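Local coordinates for protein phospholipase C-beta (PLC-beta) (Sepia officinalis, PDB 3QR0) that belongs to the phospholipase C-beta family and combines PH, EF-hand-like, TIM-barrel and C2 domains in a single chain that binds a calcium ion, at residues V673-L678 against D715-R720; G650-K655 against K709-P714. All coordinates share one frame; numbering follows the deposited sequence.

Contact 1 of 2, residues V673-L678 against D715-R720. With GOL (glycerol), chain E.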
ATOM      1  N   VAL A 673      -5.087  11.392  14.672  1.00 23.23           N
ATOM      2  CA  VAL A 673      -4.185  10.274  14.907  1.00 22.79           C
ATOM      3  C   VAL A 673      -4.957   9.140  15.566  1.00 23.08           C
ATOM      4  O   VAL A 673      -5.596   9.335  16.604  1.00 23.82           O
ATOM      5  CB  VAL A 673      -2.984  10.676  15.789  1.00 23.02           C
ATOM      6  CG1 VAL A 673      -2.045   9.488  15.981  1.00 22.30           C
ATOM      7  CG2 VAL A 673      -2.230  11.847  15.158  1.00 23.00           C
ATOM      8  N   GLU A 674      -4.918   7.971  14.941  1.00 22.88           N
ATOM      9  CA  GLU A 674      -5.639   6.797  15.428  1.00 23.31           C
ATOM     10  C   GLU A 674      -4.684   5.626  15.615  1.00 23.13           C
ATOM     11  O   GLU A 674      -3.573   5.619  15.066  1.00 22.88           O
ATOM     12  CB  GLU A 674      -6.773   6.430  14.458  1.00 23.12           C
ATOM     13  CG  GLU A 674      -7.907   7.453  14.473  1.00 24.08           C
ATOM     14  CD  GLU A 674      -9.194   6.988  13.805  1.00 24.16           C
ATOM     15  OE1 GLU A 674      -9.211   5.926  13.143  1.00 22.98           O
ATOM     16  OE2 GLU A 674     -10.211   7.702  13.968  1.00 26.18           O
ATOM     17  N   MET A 675      -5.115   4.649  16.409  1.00 23.63           N
ATOM     18  CA  MET A 675      -4.369   3.408  16.585  1.00 24.06           C
ATOM     19  C   MET A 675      -5.304   2.217  16.408  1.00 24.07           C
ATOM     20  O   MET A 675      -6.445   2.240  16.886  1.00 24.44           O
ATOM     21  CB  MET A 675      -3.695   3.368  17.962  1.00 24.82           C
ATOM     22  CG  MET A 675      -2.856   2.122  18.220  1.00 26.09           C
ATOM     23  SD  MET A 675      -1.760   2.228  19.657  1.00 31.77           S
ATOM     24  CE  MET A 675      -0.811   3.703  19.270  1.00 27.85           C
ATOM     25  N   TYR A 676      -4.819   1.192  15.705  1.00 23.31           N
ATOM     26  CA  TYR A 676      -5.556  -0.060  15.506  1.00 23.18           C
ATOM     27  C   TYR A 676      -4.646  -1.220  15.868  1.00 23.11           C
ATOM     28  O   TYR A 676      -3.497  -1.281  15.425  1.00 22.82           O
ATOM     29  CB  TYR A 676      -6.029  -0.218  14.050  1.00 22.76           C
ATOM     30  CG  TYR A 676      -6.427   1.077  13.401  1.00 22.51           C
ATOM     31  CD1 TYR A 676      -7.629   1.698  13.718  1.00 23.93           C
ATOM     32  CD2 TYR A 676      -5.592   1.700  12.484  1.00 22.53           C
ATOM     33  CE1 TYR A 676      -7.992   2.911  13.135  1.00 23.11           C
ATOM     34  CE2 TYR A 676      -5.945   2.908  11.898  1.00 23.14           C
ATOM     35  CZ  TYR A 676      -7.148   3.506  12.224  1.00 22.40           C
ATOM     36  OH  TYR A 676      -7.500   4.708  11.641  1.00 22.49           O
ATOM     37  N   GLY A 677      -5.164  -2.132  16.677  1.00 23.31           N
ATOM     38  CA  GLY A 677      -4.419  -3.314  17.098  1.00 23.29           C
ATOM     39  C   GLY A 677      -5.358  -4.204  17.871  1.00 23.55           C
ATOM     40  O   GLY A 677      -6.482  -4.427  17.441  1.00 23.78           O
ATOM     41  N   LEU A 678      -4.921  -4.695  19.027  1.00 23.99           N
ATOM     42  CA  LEU A 678      -5.835  -5.375  19.936  1.00 24.36           C
ATOM     43  C   LEU A 678      -6.970  -4.419  20.303  1.00 24.51           C
ATOM     44  O   LEU A 678      -6.782  -3.199  20.280  1.00 24.29           O
ATOM     45  CB  LEU A 678      -5.122  -5.841  21.207  1.00 24.76           C
ATOM     46  CG  LEU A 678      -4.123  -7.001  21.090  1.00 24.74           C
ATOM     47  CD1 LEU A 678      -3.708  -7.449  22.484  1.00 24.74           C
ATOM     48  CD2 LEU A 678      -4.705  -8.169  20.311  1.00 25.13           C
ATOM     49  N   ASP A 715       3.373  -5.028  18.566  1.00 25.06           N
ATOM     50  CA  ASP A 715       3.630  -5.685  17.277  1.00 24.98           C
ATOM     51  C   ASP A 715       2.367  -6.059  16.496  1.00 24.04           C
ATOM     52  O   ASP A 715       2.462  -6.385  15.317  1.00 23.86           O
ATOM     53  CB  ASP A 715       4.538  -6.910  17.448  1.00 25.76           C
ATOM     54  CG  ASP A 715       5.989  -6.529  17.763  1.00 28.73           C
ATOM     55  OD1 ASP A 715       6.369  -5.342  17.574  1.00 31.64           O
ATOM     56  OD2 ASP A 715       6.746  -7.422  18.206  1.00 31.20           O
ATOM     57  N   LEU A 716       1.199  -6.002  17.135  1.00 23.63           N
ATOM     58  CA  LEU A 716      -0.081  -6.164  16.431  1.00 23.19           C
ATOM     59  C   LEU A 716      -0.725  -4.819  16.046  1.00 22.99           C
ATOM     60  O   LEU A 716      -1.796  -4.795  15.434  1.00 22.89           O
ATOM     61  CB  LEU A 716      -1.066  -6.974  17.287  1.00 23.48           C
ATOM     62  CG  LEU A 716      -0.804  -8.479  17.429  1.00 23.38           C
ATOM     63  CD1 LEU A 716      -1.817  -9.088  18.384  1.00 23.40           C
ATOM     64  CD2 LEU A 716      -0.858  -9.193  16.078  1.00 23.73           C
ATOM     65  N   ALA A 717      -0.066  -3.711  16.377  1.00 22.62           N
ATOM     66  CA  ALA A 717      -0.675  -2.391  16.262  1.00 22.41           C
ATOM     67  C   ALA A 717      -0.025  -1.513  15.205  1.00 22.02           C
ATOM     68  O   ALA A 717       1.160  -1.665  14.882  1.00 22.17           O
ATOM     69  CB  ALA A 717      -0.635  -1.684  17.610  1.00 22.28           C
ATOM     70  N   VAL A 718      -0.816  -0.579  14.686  1.00 21.90           N
ATOM     71  CA  VAL A 718      -0.313   0.490  13.844  1.00 21.76           C
ATOM     72  C   VAL A 718      -0.837   1.820  14.358  1.00 22.51           C
ATOM     73  O   VAL A 718      -1.930   1.886  14.934  1.00 23.39           O
ATOM     74  CB  VAL A 718      -0.731   0.296  12.375  1.00 21.42           C
ATOM     75  CG1 VAL A 718      -0.272  -1.060  11.879  1.00 20.60           C
ATOM     76  CG2 VAL A 718      -2.250   0.453  12.202  1.00 21.38           C
ATOM     77  N   VAL A 719      -0.043   2.867  14.175  1.00 22.23           N
ATOM     78  CA  VAL A 719      -0.489   4.231  14.399  1.00 22.36           C
ATOM     79  C   VAL A 719      -0.704   4.863  13.034  1.00 22.24           C
ATOM     80  O   VAL A 719       0.014   4.547  12.065  1.00 21.66           O
ATOM     81  CB  VAL A 719       0.511   5.037  15.278  1.00 22.97           C
ATOM     82  CG1 VAL A 719       1.862   5.207  14.577  1.00 23.55           C
ATOM     83  CG2 VAL A 719      -0.081   6.384  15.653  1.00 22.99           C
ATOM     84  N   ARG A 720      -1.719   5.717  12.940  1.00 22.10           N
ATOM     85  CA  ARG A 720      -2.120   6.282  11.668  1.00 21.99           C
ATOM     86  C   ARG A 720      -2.381   7.773  11.785  1.00 22.21           C
ATOM     87  O   ARG A 720      -3.136   8.204  12.657  1.00 22.21           O
ATOM     88  CB  ARG A 720      -3.384   5.590  11.166  1.00 21.86           C
ATOM     89  CG  ARG A 720      -3.801   6.027   9.786  1.00 22.52           C
ATOM     90  CD  ARG A 720      -4.944   5.192   9.272  1.00 23.44           C
ATOM     91  NE  ARG A 720      -5.464   5.728   8.018  1.00 24.37           N
ATOM     92  CZ  ARG A 720      -6.746   5.969   7.753  1.00 24.53           C
ATOM     93  NH1 ARG A 720      -7.699   5.735   8.650  1.00 25.14           N
ATOM     94  NH2 ARG A 720      -7.075   6.459   6.570  1.00 24.10           N
TER
HETATM   95  C1  GOL E1202     -10.444   9.693  10.858  1.00 41.98           C
HETATM   96  O1  GOL E1202     -11.471  10.632  11.082  1.00 42.66           O
HETATM   97  C2  GOL E1202     -11.094   8.340  10.621  1.00 41.50           C
HETATM   98  O2  GOL E1202     -11.567   7.819  11.840  1.00 39.31           O
HETATM   99  C3  GOL E1202     -10.104   7.374   9.983  1.00 42.09           C
HETATM  100  O3  GOL E1202     -10.507   7.098   8.661  1.00 42.28           O

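Contact 2 of 2, residues G650-K655 against K709-P714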
ATOM      1  N   GLY A 650       4.148  -1.057  25.278  1.00 30.03           N
ATOM      2  CA  GLY A 650       4.737   0.176  24.770  1.00 29.65           C
ATOM      3  C   GLY A 650       3.950   1.416  25.139  1.00 29.84           C
ATOM      4  O   GLY A 650       2.815   1.332  25.616  1.00 30.09           O
ATOM      5  N   THR A 651       4.586   2.566  24.947  1.00 29.73           N
ATOM      6  CA  THR A 651       3.929   3.862  25.012  1.00 29.89           C
ATOM      7  C   THR A 651       4.270   4.574  23.716  1.00 29.01           C
ATOM      8  O   THR A 651       5.410   4.492  23.241  1.00 28.66           O
ATOM      9  CB  THR A 651       4.410   4.701  26.218  1.00 30.93           C
ATOM     10  OG1 THR A 651       4.234   3.950  27.423  1.00 31.89           O
ATOM     11  CG2 THR A 651       3.616   6.001  26.334  1.00 31.71           C
ATOM     12  N   ILE A 652       3.270   5.235  23.137  1.00 28.09           N
ATOM     13  CA  ILE A 652       3.437   6.010  21.922  1.00 27.46           C
ATOM     14  C   ILE A 652       2.878   7.404  22.169  1.00 27.85           C
ATOM     15  O   ILE A 652       1.772   7.549  22.694  1.00 27.93           O
ATOM     16  CB  ILE A 652       2.674   5.387  20.726  1.00 26.57           C
ATOM     17  CG1 ILE A 652       3.227   4.003  20.371  1.00 26.37           C
ATOM     18  CG2 ILE A 652       2.729   6.324  19.524  1.00 26.54           C
ATOM     19  CD1 ILE A 652       4.577   4.014  19.665  1.00 25.60           C
ATOM     20  N   GLU A 653       3.650   8.424  21.807  1.00 27.89           N
ATOM     21  CA  GLU A 653       3.181   9.805  21.866  1.00 28.37           C
ATOM     22  C   GLU A 653       3.403  10.442  20.508  1.00 27.89           C
ATOM     23  O   GLU A 653       4.471  10.285  19.907  1.00 27.40           O
ATOM     24  CB  GLU A 653       3.898  10.592  22.969  1.00 29.33           C
ATOM     25  CG  GLU A 653       3.912   9.870  24.316  1.00 31.06           C
ATOM     26  CD  GLU A 653       4.486  10.696  25.458  1.00 34.08           C
ATOM     27  OE1 GLU A 653       4.953  11.832  25.218  1.00 35.57           O
ATOM     28  OE2 GLU A 653       4.470  10.196  26.606  1.00 35.57           O
ATOM     29  N   ILE A 654       2.382  11.124  20.003  1.00 27.54           N
ATOM     30  CA  ILE A 654       2.462  11.743  18.688  1.00 27.09           C
ATOM     31  C   ILE A 654       2.071  13.205  18.829  1.00 27.23           C
ATOM     32  O   ILE A 654       0.930  13.517  19.172  1.00 27.40           O
ATOM     33  CB  ILE A 654       1.522  11.061  17.664  1.00 26.78           C
ATOM     34  CG1 ILE A 654       1.752   9.547  17.613  1.00 27.02           C
ATOM     35  CG2 ILE A 654       1.699  11.685  16.279  1.00 26.80           C
ATOM     36  CD1 ILE A 654       3.084   9.129  17.046  1.00 27.52           C
ATOM     37  N   LYS A 655       3.034  14.092  18.596  1.00 27.01           N
ATOM     38  CA  LYS A 655       2.778  15.524  18.562  1.00 27.32           C
ATOM     39  C   LYS A 655       2.741  15.977  17.108  1.00 26.62           C
ATOM     40  O   LYS A 655       3.745  15.877  16.403  1.00 26.36           O
ATOM     41  CB  LYS A 655       3.873  16.273  19.323  1.00 27.89           C
ATOM     42  CG  LYS A 655       3.649  17.772  19.419  1.00 29.25           C
ATOM     43  CD  LYS A 655       4.838  18.476  20.051  1.00 31.03           C
ATOM     44  CE  LYS A 655       4.638  19.985  20.075  1.00 32.84           C
ATOM     45  NZ  LYS A 655       3.370  20.379  20.762  1.00 34.08           N
ATOM     46  N   LYS A 709      -0.993   5.942  26.174  1.00 31.87           N
ATOM     47  CA  LYS A 709      -0.235   5.660  27.393  1.00 32.90           C
ATOM     48  C   LYS A 709       0.289   4.228  27.464  1.00 32.29           C
ATOM     49  O   LYS A 709       1.483   4.014  27.676  1.00 32.57           O
ATOM     50  CB  LYS A 709      -1.102   5.971  28.624  1.00 33.98           C
ATOM     51  CG  LYS A 709      -0.395   5.853  29.965  1.00 36.39           C
ATOM     52  CD  LYS A 709       0.814   6.772  30.066  1.00 38.64           C
ATOM     53  CE  LYS A 709       1.278   6.915  31.504  1.00 40.67           C
ATOM     54  NZ  LYS A 709       2.538   7.702  31.593  1.00 42.52           N
ATOM     55  N   LYS A 710      -0.599   3.256  27.285  1.00 31.76           N
ATOM     56  CA  LYS A 710      -0.230   1.851  27.405  1.00 31.39           C
ATOM     57  C   LYS A 710      -0.696   1.064  26.193  1.00 30.22           C
ATOM     58  O   LYS A 710      -1.886   0.792  26.043  1.00 29.88           O
ATOM     59  CB  LYS A 710      -0.834   1.240  28.669  1.00 32.32           C
ATOM     60  CG  LYS A 710      -0.428  -0.217  28.898  1.00 33.50           C
ATOM     61  CD  LYS A 710      -0.987  -0.765  30.206  1.00 36.07           C
ATOM     62  CE  LYS A 710      -0.437  -2.157  30.497  1.00 37.33           C
ATOM     63  NZ  LYS A 710      -1.071  -2.771  31.707  1.00 39.64           N
ATOM     64  N   VAL A 711       0.250   0.706  25.331  1.00 28.94           N
ATOM     65  CA  VAL A 711      -0.028  -0.188  24.217  1.00 27.80           C
ATOM     66  C   VAL A 711       0.367  -1.600  24.642  1.00 27.80           C
ATOM     67  O   VAL A 711       1.554  -1.927  24.709  1.00 27.32           O
ATOM     68  CB  VAL A 711       0.752   0.222  22.958  1.00 27.47           C
ATOM     69  CG1 VAL A 711       0.364  -0.671  21.779  1.00 25.89           C
ATOM     70  CG2 VAL A 711       0.503   1.696  22.640  1.00 26.84           C
ATOM     71  N   VAL A 712      -0.637  -2.426  24.941  1.00 27.73           N
ATOM     72  CA  VAL A 712      -0.411  -3.790  25.417  1.00 27.99           C
ATOM     73  C   VAL A 712       0.382  -4.666  24.440  1.00 27.72           C
ATOM     74  O   VAL A 712       1.296  -5.375  24.857  1.00 28.39           O
ATOM     75  CB  VAL A 712      -1.743  -4.491  25.764  1.00 28.26           C
ATOM     76  CG1 VAL A 712      -1.543  -6.001  25.886  1.00 28.15           C
ATOM     77  CG2 VAL A 712      -2.322  -3.913  27.054  1.00 28.80           C
ATOM     78  N   LEU A 713       0.037  -4.613  23.154  1.00 27.11           N
ATOM     79  CA  LEU A 713       0.681  -5.461  22.141  1.00 26.73           C
ATOM     80  C   LEU A 713       1.132  -4.640  20.932  1.00 25.85           C
ATOM     81  O   LEU A 713       0.461  -4.612  19.897  1.00 25.41           O
ATOM     82  CB  LEU A 713      -0.264  -6.596  21.712  1.00 26.81           C
ATOM     83  CG  LEU A 713       0.375  -7.983  21.584  1.00 27.32           C
ATOM     84  CD1 LEU A 713       1.577  -7.965  20.659  1.00 26.61           C
ATOM     85  CD2 LEU A 713       0.758  -8.521  22.956  1.00 28.37           C
ATOM     86  N   PRO A 714       2.284  -3.964  21.057  1.00 25.69           N
ATOM     87  CA  PRO A 714       2.773  -3.104  19.981  1.00 25.33           C
ATOM     88  C   PRO A 714       2.905  -3.783  18.607  1.00 24.83           C
ATOM     89  O   PRO A 714       2.567  -3.173  17.598  1.00 23.95           O
ATOM     90  CB  PRO A 714       4.142  -2.656  20.493  1.00 25.45           C
ATOM     91  CG  PRO A 714       4.006  -2.681  21.968  1.00 25.88           C
ATOM     92  CD  PRO A 714       3.137  -3.871  22.255  1.00 26.11           C
TER

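Contact 1 of 2, residues V673-L678 against D715-R720
E674 and Y676 pair in antiparallel register with R720 and V718, their strands inclined at 159°, and each of the two pairs is closed by both of its backbone N-H...O bonds. Between them, M675 and V719 form a non-hydrogen-bonded pair that leans on CA-H...O contacts. On the face bearing E674, Y676, V718 and R720, the tyrosine ring is met at its edge, close to its own plane: V718 CG2 lies 3.6 Å from Y676 CD2, and R720 CD the same 3.6 Å from Y676 CE2. The arginine reaches along the ring because CG stands anti to the backbone N (chi1 -175°) and the chain runs extended to NE. Its guanidinium, turned 40° from the phenol, then gives an in-plane N-H from NH1 to Y676 OH at 3.2 Å. That hydroxyl donates its own hydrogen bond to E674 OE1, 2.6 Å from OH, meeting the carboxylate oxygen on its anti side, so the phenol oxygen is gripped twice and joins two ionisable groups whose charged atoms do not touch. The strands are the middle pair of one four-stranded sheet of the C2 domain's beta-sandwich, and helix 605-613 covers Y676 and R720. R684 forms a salt bridge with E674, while H733 takes the NE proton of R720. A glycerol, probably from the crystallisation liquor, spans the polar end: its O2 donates to E674 OE2 at 2.5 Å, and its O3 accepts from R720 NH1 at 3.1 Å. The opposite face, with V673, M675 and V719, turns toward the other sheet and is apolar; V673 CG1 rests on V719 CG2 at 3.7 Å. Where the strand gives way to loop, L678 CD2 meets L716 CD1 at 3.6 Å.

Contact 2 of 2, residues G650-K655 against K709-P714
With chi1 at -55°, T651 sets OG1 beside its own backbone N and CG2 anti to it, and both branches come up against the carbonyl oxygen of K709. K709 presents that oxygen because its backbone is helical rather than extended (phi -57°). The result is a beta bulge within a C2-domain sheet: K709 and K710 together stand opposite the single residue T651, flanked by the backbone pairing of G650 with V711 and of I652 with F708. The extra residue turns the K709 carbonyl toward the threonine, whose hydroxyl donates to K709 O over 2.8 Å, nearly in line with the C=O bond. T651 CG2 packs close to the same oxygen, at 3.2 Å. A side chain thus binds a carbonyl in the bulged part of the pairing, next to the regular backbone bonds of G650.

Those two bonds are short and nearly straight: G650 N reaches V711 O at 2.8 Å, and V711 N reaches G650 O at 2.7 Å. Both donors are tilted somewhat from the carbonyl planes they approach. The side chain of V711 leaves on the face turned to the interior of the sandwich, where I652 and V711 both touch M675 of the facing sheet. V711 CG2 comes only loosely to I652 CG1, at 4.2 Å. Past V711 the chain curls round, with D681 accepting the backbone N-H groups of V712 and L713, and brings P714 back over the beginning of the other strand. There the proline ring meets a residue without a side chain, its CG lying 3.7 Å from G650 N.

Overall arrangement
Contact 1 and contact 2 lie in different sheets of the C2 sandwich, which meet through their inner faces. Contact 1 is wholly buried and joins two central strands in regular pairing; contact 2 is partly buried and ties an edge strand, 706-711, to its neighbour. Their centres lie about 9 Å apart. The inner layers meet directly, with V673 CG2 4.1 Å from I654 CG2 and L678 CD1 3.6 Å from L713 CB. Along the chain the segments alternate, strands 650-660 and 669-676 following one another, as do 706-711 and 718-725. Contact 1 gathers its charged groups on the outer face, facing helix 605-613, whereas the polar chemistry across contact 2 is backbone bonding and one threonine hydroxyl.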